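Uronate isomerase (Bacillus halodurans C-125, PDB 3HK9) probably interconverts aldohexuronates such as D-glucuronate with the corresponding ketohexuronates in a zinc-containing active site. Local coordinates at residues A[129-134]-A[357-362]; A[170-175]-A[220-225]; A[256-261]-A[297-302]. One frame throughout, in Å; residues are numbered along the deposited sequence.

Contact 1 (A[129-134]-A[357-362]); sequences DTVLQL and RVLEQL. With REL (D-glucuronic acid), chain M.
OE1 of Gln361 takes two backbone N-H groups, those of Arg357 and Val358, and so steadies the turn against which Val131 and Leu132 of helix 124-134 pack. Arg357 N is 2.9 Å from Gln361 OE1, its donor tilted from the carbonyl plane; Val358 N comes in well above the same face. A type I turn runs from Val358 to Gln361 and leads into helix 361-386. No hydrogen bond crosses the contact; the side chains meet by apolar packing, with one methyl against a carbonyl oxygen. Val131 CG1, set anti to its own N (chi1 170°), lies 3.5 Å from the carbonyl oxygen of Leu359 and 3.9 Å from Leu362 CB. Its other methyl, CG2, sits 3.8 Å from Leu359 CG, the two side chains running past each other in opposite directions. Beside them, Leu132 CD2 meets Leu362 CD1 at 3.7 Å. The polar end of Glu360 turns elsewhere, its OE1 accepting from Asp41 N.

Just ahead of the turn, Arg357 reaches D-glucuronic acid. NE gives a short but bent bond of 2.6 Å to ligand O2 (134° at the hydrogen), and NH2 binds ligand O3 at 2.9 Å with a straighter N-H (158°), O3 lying in the guanidinium plane. With an alanine here, O2 and O3 of the sugar would probably lose these donors, leaving that end of the ligand freer to shift. The chemistry thus divides: apolar packing seats the turn on helix 124-134, while directional N-H groups, two residues beyond zinc ligand Asp355, read the sugar hydroxyls.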
loop_
_atom_site.group_PDB
_atom_site.type_symbol
_atom_site.label_atom_id
_atom_site.label_comp_id
_atom_site.label_asym_id
_atom_site.label_seq_id
_atom_site.Cartn_x
_atom_site.Cartn_y
_atom_site.Cartn_z
ATOM N N ASP A 129 -23.476 -59.337 -18.850
ATOM C CA ASP A 129 -23.280 -58.942 -20.241
ATOM C C ASP A 129 -22.978 -57.453 -20.339
ATOM O O ASP A 129 -22.023 -57.045 -20.996
ATOM C CB ASP A 129 -24.530 -59.274 -21.060
ATOM C CG ASP A 129 -24.546 -60.713 -21.534
ATOM O OD1 ASP A 129 -24.327 -61.624 -20.712
ATOM O OD2 ASP A 129 -24.779 -60.931 -22.738
ATOM N N THR A 130 -23.797 -56.645 -19.675
ATOM C CA THR A 130 -23.615 -55.198 -19.673
ATOM C C THR A 130 -22.227 -54.802 -19.157
ATOM O O THR A 130 -21.482 -54.108 -19.843
ATOM C CB THR A 130 -24.674 -54.509 -18.782
ATOM O OG1 THR A 130 -25.985 -54.797 -19.284
ATOM C CG2 THR A 130 -24.455 -53.000 -18.752
ATOM N N VAL A 131 -21.888 -55.260 -17.954
ATOM C CA VAL A 131 -20.610 -54.937 -17.312
ATOM C C VAL A 131 -19.353 -55.345 -18.075
ATOM O O VAL A 131 -18.438 -54.536 -18.235
ATOM C CB VAL A 131 -20.535 -55.540 -15.885
ATOM C CG1 VAL A 131 -19.114 -55.400 -15.322
ATOM C CG2 VAL A 131 -21.526 -54.826 -14.971
ATOM N N LEU A 132 -19.288 -56.590 -18.535
ATOM C CA LEU A 132 -18.109 -57.036 -19.271
ATOM C C LEU A 132 -17.941 -56.199 -20.534
ATOM O O LEU A 132 -16.827 -55.959 -20.997
ATOM C CB LEU A 132 -18.228 -58.515 -19.636
ATOM C CG LEU A 132 -18.342 -59.475 -18.447
ATOM C CD1 LEU A 132 -18.303 -60.913 -18.950
ATOM C CD2 LEU A 132 -17.203 -59.226 -17.469
ATOM N N GLN A 133 -19.057 -55.748 -21.088
ATOM C CA GLN A 133 -19.012 -54.937 -22.287
ATOM C C GLN A 133 -18.507 -53.534 -21.935
ATOM O O GLN A 133 -17.574 -53.026 -22.550
ATOM C CB GLN A 133 -20.405 -54.875 -22.916
ATOM C CG GLN A 133 -20.454 -54.209 -24.275
ATOM C CD GLN A 133 -20.827 -52.748 -24.185
ATOM O OE1 GLN A 133 -20.080 -51.933 -23.638
ATOM N NE2 GLN A 133 -21.999 -52.406 -24.715
ATOM N N LEU A 134 -19.114 -52.927 -20.921
ATOM C CA LEU A 134 -18.735 -51.590 -20.491
ATOM C C LEU A 134 -17.297 -51.497 -19.987
ATOM O O LEU A 134 -16.611 -50.514 -20.245
ATOM C CB LEU A 134 -19.692 -51.102 -19.399
ATOM C CG LEU A 134 -21.122 -50.819 -19.862
ATOM C CD1 LEU A 134 -21.958 -50.369 -18.679
ATOM C CD2 LEU A 134 -21.101 -49.745 -20.942
ATOM N N ARG A 357 -15.201 -57.869 -6.022
ATOM C CA ARG A 357 -16.024 -58.670 -5.124
ATOM C C ARG A 357 -17.468 -58.441 -5.557
ATOM O O ARG A 357 -18.351 -59.255 -5.297
ATOM C CB ARG A 357 -15.835 -58.229 -3.670
ATOM C CG ARG A 357 -14.628 -58.854 -2.978
ATOM C CD ARG A 357 -14.518 -58.388 -1.540
ATOM N NE ARG A 357 -13.550 -59.168 -0.771
ATOM C CZ ARG A 357 -13.751 -60.416 -0.359
ATOM N NH1 ARG A 357 -14.890 -61.035 -0.640
ATOM N NH2 ARG A 357 -12.815 -61.050 0.336
ATOM N N VAL A 358 -17.688 -57.314 -6.224
ATOM C CA VAL A 358 -19.002 -56.949 -6.735
ATOM C C VAL A 358 -18.837 -56.673 -8.228
ATOM O O VAL A 358 -17.993 -55.871 -8.628
ATOM C CB VAL A 358 -19.551 -55.686 -6.034
ATOM C CG1 VAL A 358 -20.956 -55.369 -6.548
ATOM C CG2 VAL A 358 -19.570 -55.895 -4.523
ATOM N N LEU A 359 -19.649 -57.354 -9.033
ATOM C CA LEU A 359 -19.635 -57.254 -10.489
ATOM C C LEU A 359 -19.345 -55.882 -11.110
ATOM O O LEU A 359 -18.395 -55.741 -11.873
ATOM C CB LEU A 359 -20.961 -57.784 -11.046
ATOM C CG LEU A 359 -21.105 -57.806 -12.571
ATOM C CD1 LEU A 359 -19.989 -58.639 -13.203
ATOM C CD2 LEU A 359 -22.469 -58.385 -12.920
ATOM N N GLU A 360 -20.171 -54.888 -10.802
ATOM C CA GLU A 360 -20.001 -53.542 -11.344
ATOM C C GLU A 360 -18.612 -52.944 -11.116
ATOM O O GLU A 360 -18.191 -52.047 -11.851
ATOM C CB GLU A 360 -21.028 -52.578 -10.741
ATOM C CG GLU A 360 -22.464 -52.784 -11.185
ATOM C CD GLU A 360 -23.086 -54.042 -10.609
ATOM O OE1 GLU A 360 -22.628 -54.507 -9.543
ATOM O OE2 GLU A 360 -24.048 -54.552 -11.221
ATOM N N GLN A 361 -17.910 -53.424 -10.093
ATOM C CA GLN A 361 -16.581 -52.903 -9.785
ATOM C C GLN A 361 -15.606 -53.028 -10.955
ATOM O O GLN A 361 -14.670 -52.240 -11.063
ATOM C CB GLN A 361 -16.008 -53.599 -8.541
ATOM C CG GLN A 361 -16.874 -53.414 -7.305
ATOM C CD GLN A 361 -16.252 -53.984 -6.049
ATOM O OE1 GLN A 361 -15.533 -54.978 -6.097
ATOM N NE2 GLN A 361 -16.541 -53.361 -4.909
ATOM N N LEU A 362 -15.816 -54.012 -11.827
ATOM C CA LEU A 362 -14.940 -54.191 -12.983
ATOM C C LEU A 362 -14.845 -52.898 -13.780
ATOM O O LEU A 362 -13.848 -52.646 -14.450
ATOM C CB LEU A 362 -15.462 -55.297 -13.904
ATOM C CG LEU A 362 -15.411 -56.722 -13.354
ATOM C CD1 LEU A 362 -15.915 -57.694 -14.411
ATOM C CD2 LEU A 362 -13.988 -57.062 -12.961
HETATM O O6A REL M . -6.787 -62.905 -0.321
HETATM C C6 REL M . -7.435 -62.281 -1.212
HETATM O O6B REL M . -7.797 -62.753 -2.304
HETATM C C5 REL M . -7.778 -60.823 -0.896
HETATM O O5 REL M . -7.768 -60.088 -2.127
HETATM C C4 REL M . -9.172 -60.655 -0.223
HETATM O O4 REL M . -9.119 -61.385 1.021
HETATM C C3 REL M . -9.581 -59.184 0.081
HETATM O O3 REL M . -10.743 -59.118 0.933
HETATM C C2 REL M . -9.846 -58.403 -1.228
HETATM O O2 REL M . -11.234 -58.244 -1.484
HETATM C C1 REL M . -9.159 -57.031 -1.188
HETATM O O1 REL M . -8.760 -56.484 -2.220
#

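Contact 2 (A[170-175]-A[220-225]); sequences RLDPLL and MAVSLP. With REL (D-glucuronic acid), chain M.
In the barrel-like core of this zinc enzyme, consistent with the (beta/alpha)8 fold of the amidohydrolase superfamily, strand 169-170 pairs in parallel with strand 220-224 and passes directly into helix 172-176. The pairing is marked by Leu171 N, which donates to Ala221 O at 2.8 Å. Leu171 then takes the N-cap position of the helix, and one turn on Leu175 CD2 crosses at about a right angle over Val222, 4.0 Å from its CB.

Between strand and helix lies the carboxylate of Asp172, held by four donors. Arg170 grips it side-on in a salt bridge, NE to OD1 at 2.6 Å and NH2 to OD2 at 2.9 Å. From the opposite face of the carboxylate come two donors of Ser223, its N to OD1 at 3.1 Å and its OG to OD2 at 2.7 Å. Pinned on both faces, the group has little freedom to rotate, and it acts as a second shell that fixes the arginine. A bend at chi2 (54°) folds the Arg170 chain along Ala221, bringing the guanidinium beside Asp172. The nitrogens then form a fork round the D-glucuronic acid carboxylate: NH1 reaches ligand O6B at 3.0 Å, while NH2, already engaged with OD2, reaches ligand O6A at 2.7 Å with a nearly straight N-H (168°).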
loop_
_atom_site.group_PDB
_atom_site.type_symbol
_atom_site.label_atom_id
_atom_site.label_comp_id
_atom_site.label_asym_id
_atom_site.label_seq_id
_atom_site.Cartn_x
_atom_site.Cartn_y
_atom_site.Cartn_z
ATOM N N ARG A 170 -7.995 -71.924 -4.821
ATOM C CA ARG A 170 -7.541 -71.247 -3.609
ATOM C C ARG A 170 -7.342 -72.282 -2.489
ATOM O O ARG A 170 -8.239 -73.078 -2.206
ATOM C CB ARG A 170 -8.581 -70.192 -3.223
ATOM C CG ARG A 170 -8.121 -69.194 -2.186
ATOM C CD ARG A 170 -6.807 -68.504 -2.574
ATOM N NE ARG A 170 -6.419 -67.589 -1.510
ATOM C CZ ARG A 170 -6.768 -66.310 -1.448
ATOM N NH1 ARG A 170 -7.504 -65.761 -2.407
ATOM N NH2 ARG A 170 -6.429 -65.589 -0.386
ATOM N N LEU A 171 -6.174 -72.262 -1.843
ATOM C CA LEU A 171 -5.858 -73.252 -0.806
ATOM C C LEU A 171 -5.481 -72.770 0.603
ATOM O O LEU A 171 -4.845 -73.515 1.355
ATOM C CB LEU A 171 -4.734 -74.157 -1.331
ATOM C CG LEU A 171 -4.983 -74.821 -2.695
ATOM C CD1 LEU A 171 -3.692 -75.393 -3.275
ATOM C CD2 LEU A 171 -6.023 -75.905 -2.531
ATOM N N ASP A 172 -5.879 -71.557 0.978
ATOM C CA ASP A 172 -5.539 -71.019 2.301
ATOM C C ASP A 172 -5.757 -71.980 3.481
ATOM O O ASP A 172 -4.879 -72.123 4.341
ATOM C CB ASP A 172 -6.299 -69.702 2.549
ATOM C CG ASP A 172 -5.861 -68.585 1.596
ATOM O OD1 ASP A 172 -5.331 -68.906 0.515
ATOM O OD2 ASP A 172 -6.054 -67.392 1.916
ATOM N N PRO A 173 -6.926 -72.647 3.549
ATOM C CA PRO A 173 -7.158 -73.571 4.669
ATOM C C PRO A 173 -6.164 -74.726 4.739
ATOM O O PRO A 173 -5.657 -75.055 5.811
ATOM C CB PRO A 173 -8.592 -74.045 4.431
ATOM C CG PRO A 173 -9.233 -72.815 3.808
ATOM C CD PRO A 173 -8.175 -72.405 2.803
ATOM N N LEU A 174 -5.886 -75.336 3.593
ATOM C CA LEU A 174 -4.958 -76.460 3.527
ATOM C C LEU A 174 -3.548 -76.068 3.954
ATOM O O LEU A 174 -2.932 -76.718 4.805
ATOM C CB LEU A 174 -4.905 -77.015 2.104
ATOM C CG LEU A 174 -3.910 -78.154 1.884
ATOM C CD1 LEU A 174 -4.415 -79.399 2.596
ATOM C CD2 LEU A 174 -3.736 -78.419 0.395
ATOM N N LEU A 175 -3.049 -74.989 3.362
ATOM C CA LEU A 175 -1.703 -74.514 3.648
ATOM C C LEU A 175 -1.493 -73.754 4.961
ATOM O O LEU A 175 -0.467 -73.935 5.608
ATOM C CB LEU A 175 -1.206 -73.660 2.475
ATOM C CG LEU A 175 -0.558 -74.391 1.287
ATOM C CD1 LEU A 175 -1.493 -75.439 0.714
ATOM C CD2 LEU A 175 -0.185 -73.372 0.220
ATOM N N MET A 220 -3.003 -72.360 -8.877
ATOM C CA MET A 220 -3.358 -72.650 -7.490
ATOM C C MET A 220 -2.868 -71.421 -6.727
ATOM O O MET A 220 -1.780 -70.905 -7.006
ATOM C CB MET A 220 -2.642 -73.906 -6.984
ATOM C CG MET A 220 -3.200 -75.210 -7.535
ATOM S SD MET A 220 -2.266 -76.634 -6.933
ATOM C CE MET A 220 -0.883 -76.653 -8.082
ATOM N N ALA A 221 -3.659 -70.951 -5.770
ATOM C CA ALA A 221 -3.297 -69.755 -5.024
ATOM C C ALA A 221 -3.430 -69.867 -3.509
ATOM O O ALA A 221 -4.054 -70.796 -2.987
ATOM C CB ALA A 221 -4.132 -68.591 -5.518
ATOM N N VAL A 222 -2.839 -68.896 -2.819
ATOM C CA VAL A 222 -2.873 -68.813 -1.363
ATOM C C VAL A 222 -2.441 -67.415 -0.942
ATOM O O VAL A 222 -1.616 -66.792 -1.621
ATOM C CB VAL A 222 -1.901 -69.826 -0.714
ATOM C CG1 VAL A 222 -0.472 -69.537 -1.145
ATOM C CG2 VAL A 222 -2.009 -69.752 0.802
ATOM N N SER A 223 -3.014 -66.908 0.149
ATOM C CA SER A 223 -2.614 -65.599 0.663
ATOM C C SER A 223 -1.772 -65.964 1.873
ATOM O O SER A 223 -2.094 -66.908 2.595
ATOM C CB SER A 223 -3.826 -64.737 1.064
ATOM O OG SER A 223 -4.477 -65.231 2.218
ATOM N N LEU A 224 -0.684 -65.234 2.082
ATOM C CA LEU A 224 0.231 -65.534 3.172
ATOM C C LEU A 224 0.559 -64.326 4.043
ATOM O O LEU A 224 0.487 -63.183 3.599
ATOM C CB LEU A 224 1.518 -66.117 2.585
ATOM C CG LEU A 224 1.348 -67.384 1.745
ATOM C CD1 LEU A 224 2.594 -67.583 0.889
ATOM C CD2 LEU A 224 1.099 -68.598 2.662
ATOM N N PRO A 225 0.948 -64.573 5.305
ATOM C CA PRO A 225 1.289 -63.510 6.252
ATOM C C PRO A 225 2.688 -62.941 6.039
ATOM O O PRO A 225 3.506 -63.536 5.340
ATOM C CB PRO A 225 1.166 -64.213 7.598
ATOM C CG PRO A 225 1.733 -65.570 7.276
ATOM C CD PRO A 225 1.058 -65.898 5.943
HETATM O O6A REL M . -6.787 -62.905 -0.321
HETATM C C6 REL M . -7.435 -62.281 -1.212
HETATM O O6B REL M . -7.797 -62.753 -2.304
HETATM C C5 REL M . -7.778 -60.823 -0.896
HETATM O O5 REL M . -7.768 -60.088 -2.127
HETATM C C4 REL M . -9.172 -60.655 -0.223
HETATM O O4 REL M . -9.119 -61.385 1.021
HETATM C C3 REL M . -9.581 -59.184 0.081
HETATM O O3 REL M . -10.743 -59.118 0.933
HETATM C C2 REL M . -9.846 -58.403 -1.228
HETATM O O2 REL M . -11.234 -58.244 -1.484
HETATM C C1 REL M . -9.159 -57.031 -1.188
HETATM O O1 REL M . -8.760 -56.484 -2.220
#

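Contact 3 (A[256-261]-A[297-302]); sequences AMMIGV and LVTMLS. With REL (D-glucuronic acid), chain M.
Segments 256-259 and 297-300 run as parallel strands, their axes 9° apart and 4.6 Å at closest approach, with Ala256 opposite Leu297 and Ile259 opposite Met300. Four backbone bonds alternate in direction: Met257 N to Leu297 O at 2.8 Å, Thr299 N to Met257 O at 3.3 Å, Ile259 N to Thr299 O at 3.0 Å, and Leu301 N to Ile259 O at 2.7 Å, the last joining Ile259 to the first residue after strand 296-300. Several CA-H groups also approach the accepting carbonyls.

On one face stand Met257, Ile259, Val298 and Met300. Ile259 and Met300 lie side by side and point the same way, Met300 CE being 3.9 Å from Ile259 CG2, while Met257 CE touches Val298 CG2. Helix 282-290 covers this face through Leu287 and Val284, so strand, helix and strand form a beta-alpha-beta crossover, as expected of an alpha/beta barrel of the amidohydrolase type.

The other face, with Ala256, Met258, Leu297 and Thr299, includes the part that looks into the active site. With OG1 of Thr299 anti to the backbone N (chi1 -165°), CG2 falls between N and the carbonyl carbon and faces Met258 CB at 3.8 Å, while OG1 bonds to Phe322 O. Beyond that methyl Met258 bends at chi2 and chi3, carrying its end away from the neighbouring strand. It packs on the zinc ligand His26 and on Trp325, and its CE ends 3.1 Å from ligand O6B, a close methyl-to-oxygen contact.

Where strand 255-262 is interrupted, Gly260 has a positive phi (118°), and a CB here would clash with Leu301 CB and would crowd the carbonyl oxygen of Ile259, as the positive phi brings the two together. Leu301 CD2 instead lies along Gly260 O and Val261 CA.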
loop_
_atom_site.group_PDB
_atom_site.type_symbol
_atom_site.label_atom_id
_atom_site.label_comp_id
_atom_site.label_asym_id
_atom_site.label_seq_id
_atom_site.Cartn_x
_atom_site.Cartn_y
_atom_site.Cartn_z
ATOM N N ALA A 256 0.331 -69.188 -7.324
ATOM C CA ALA A 256 0.136 -67.778 -7.001
ATOM C C ALA A 256 0.240 -67.530 -5.502
ATOM O O ALA A 256 -0.463 -68.161 -4.718
ATOM C CB ALA A 256 -1.225 -67.310 -7.506
ATOM N N MET A 257 1.116 -66.607 -5.111
ATOM C CA MET A 257 1.305 -66.270 -3.701
ATOM C C MET A 257 1.026 -64.799 -3.493
ATOM O O MET A 257 1.677 -63.947 -4.099
ATOM C CB MET A 257 2.738 -66.573 -3.248
ATOM C CG MET A 257 3.153 -68.034 -3.371
ATOM S SD MET A 257 4.825 -68.338 -2.738
ATOM C CE MET A 257 5.818 -67.665 -4.064
ATOM N N MET A 258 0.052 -64.496 -2.645
ATOM C CA MET A 258 -0.294 -63.111 -2.359
ATOM C C MET A 258 0.179 -62.900 -0.925
ATOM O O MET A 258 -0.471 -63.325 0.039
ATOM C CB MET A 258 -1.799 -62.927 -2.517
ATOM C CG MET A 258 -2.328 -63.647 -3.752
ATOM S SD MET A 258 -3.722 -62.811 -4.510
ATOM C CE MET A 258 -5.034 -63.405 -3.515
ATOM N N ILE A 259 1.321 -62.227 -0.802
ATOM C CA ILE A 259 1.985 -62.041 0.482
ATOM C C ILE A 259 1.878 -60.729 1.242
ATOM O O ILE A 259 1.973 -59.646 0.661
ATOM C CB ILE A 259 3.482 -62.352 0.313
ATOM C CG1 ILE A 259 3.637 -63.701 -0.399
ATOM C CG2 ILE A 259 4.175 -62.350 1.663
ATOM C CD1 ILE A 259 5.057 -64.025 -0.858
ATOM N N GLY A 260 1.711 -60.841 2.561
ATOM C CA GLY A 260 1.664 -59.657 3.399
ATOM C C GLY A 260 0.401 -59.378 4.180
ATOM O O GLY A 260 0.329 -58.371 4.893
ATOM N N VAL A 261 -0.595 -60.250 4.066
ATOM C CA VAL A 261 -1.846 -60.024 4.783
ATOM C C VAL A 261 -1.796 -60.548 6.228
ATOM O O VAL A 261 -1.376 -61.672 6.493
ATOM C CB VAL A 261 -3.056 -60.657 4.021
ATOM C CG1 VAL A 261 -2.883 -62.160 3.894
ATOM C CG2 VAL A 261 -4.361 -60.322 4.734
ATOM N N LEU A 297 3.403 -66.824 -9.513
ATOM C CA LEU A 297 2.717 -65.552 -9.699
ATOM C C LEU A 297 2.765 -64.912 -8.310
ATOM O O LEU A 297 2.328 -65.513 -7.331
ATOM C CB LEU A 297 1.267 -65.764 -10.135
ATOM C CG LEU A 297 1.060 -66.085 -11.620
ATOM C CD1 LEU A 297 -0.313 -66.717 -11.830
ATOM C CD2 LEU A 297 1.213 -64.811 -12.439
ATOM N N VAL A 298 3.309 -63.708 -8.211
ATOM C CA VAL A 298 3.407 -63.069 -6.911
ATOM C C VAL A 298 2.954 -61.624 -6.906
ATOM O O VAL A 298 3.158 -60.887 -7.872
ATOM C CB VAL A 298 4.869 -63.135 -6.366
ATOM C CG1 VAL A 298 4.968 -62.424 -5.013
ATOM C CG2 VAL A 298 5.309 -64.585 -6.219
ATOM N N THR A 299 2.307 -61.245 -5.808
ATOM C CA THR A 299 1.845 -59.887 -5.582
ATOM C C THR A 299 2.020 -59.734 -4.077
ATOM O O THR A 299 1.819 -60.692 -3.330
ATOM C CB THR A 299 0.357 -59.695 -5.990
ATOM O OG1 THR A 299 0.066 -58.293 -6.072
ATOM C CG2 THR A 299 -0.586 -60.339 -4.972
ATOM N N MET A 300 2.427 -58.556 -3.618
ATOM C CA MET A 300 2.622 -58.370 -2.188
ATOM C C MET A 300 1.797 -57.201 -1.662
ATOM O O MET A 300 1.475 -56.273 -2.401
ATOM C CB MET A 300 4.119 -58.206 -1.897
ATOM C CG MET A 300 4.935 -59.421 -2.370
ATOM S SD MET A 300 6.692 -59.372 -1.957
ATOM C CE MET A 300 6.646 -60.120 -0.282
ATOM N N LEU A 301 1.450 -57.251 -0.382
ATOM C CA LEU A 301 0.604 -56.225 0.214
ATOM C C LEU A 301 1.292 -54.980 0.766
ATOM O O LEU A 301 0.697 -53.901 0.796
ATOM C CB LEU A 301 -0.251 -56.860 1.313
ATOM C CG LEU A 301 -1.467 -56.054 1.784
ATOM C CD1 LEU A 301 -2.380 -55.785 0.587
ATOM C CD2 LEU A 301 -2.218 -56.830 2.866
ATOM N N SER A 302 2.536 -55.119 1.202
ATOM C CA SER A 302 3.248 -53.984 1.776
ATOM C C SER A 302 3.892 -53.075 0.748
ATOM O O SER A 302 4.579 -53.540 -0.151
ATOM C CB SER A 302 4.327 -54.469 2.745
ATOM O OG SER A 302 5.059 -53.372 3.250
HETATM O O6A REL M . -6.787 -62.905 -0.321
HETATM C C6 REL M . -7.435 -62.281 -1.212
HETATM O O6B REL M . -7.797 -62.753 -2.304
HETATM C C5 REL M . -7.778 -60.823 -0.896
HETATM O O5 REL M . -7.768 -60.088 -2.127
HETATM C C4 REL M . -9.172 -60.655 -0.223
HETATM O O4 REL M . -9.119 -61.385 1.021
HETATM C C3 REL M . -9.581 -59.184 0.081
HETATM O O3 REL M . -10.743 -59.118 0.933
HETATM C C2 REL M . -9.846 -58.403 -1.228
HETATM O O2 REL M . -11.234 -58.244 -1.484
HETATM C C1 REL M . -9.159 -57.031 -1.188
HETATM O O1 REL M . -8.760 -56.484 -2.220
#

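The three contacts reach one D-glucuronic acid from different parts of the chain. Contacts 2 and 3 belong to a single sheet, with centres about 11 Å apart, and strands 220-224 and 255-262 join them directly: Met220 O lies 2.7 Å from Ala256 N and Leu224 N 2.8 Å from Met258 O, both probable hydrogen bonds. Inside the barrel Arg170 NH1 packs on Met258 CE at 3.6 Å. Contact 1 stands apart, its centre about 26 Å from that of contact 2 and 25 Å from that of contact 3; their nearest atoms are about 8 and 9 Å away, and the ligand lies between, its carboxylate toward contacts 2 and 3, its O2 and O3 toward Arg357.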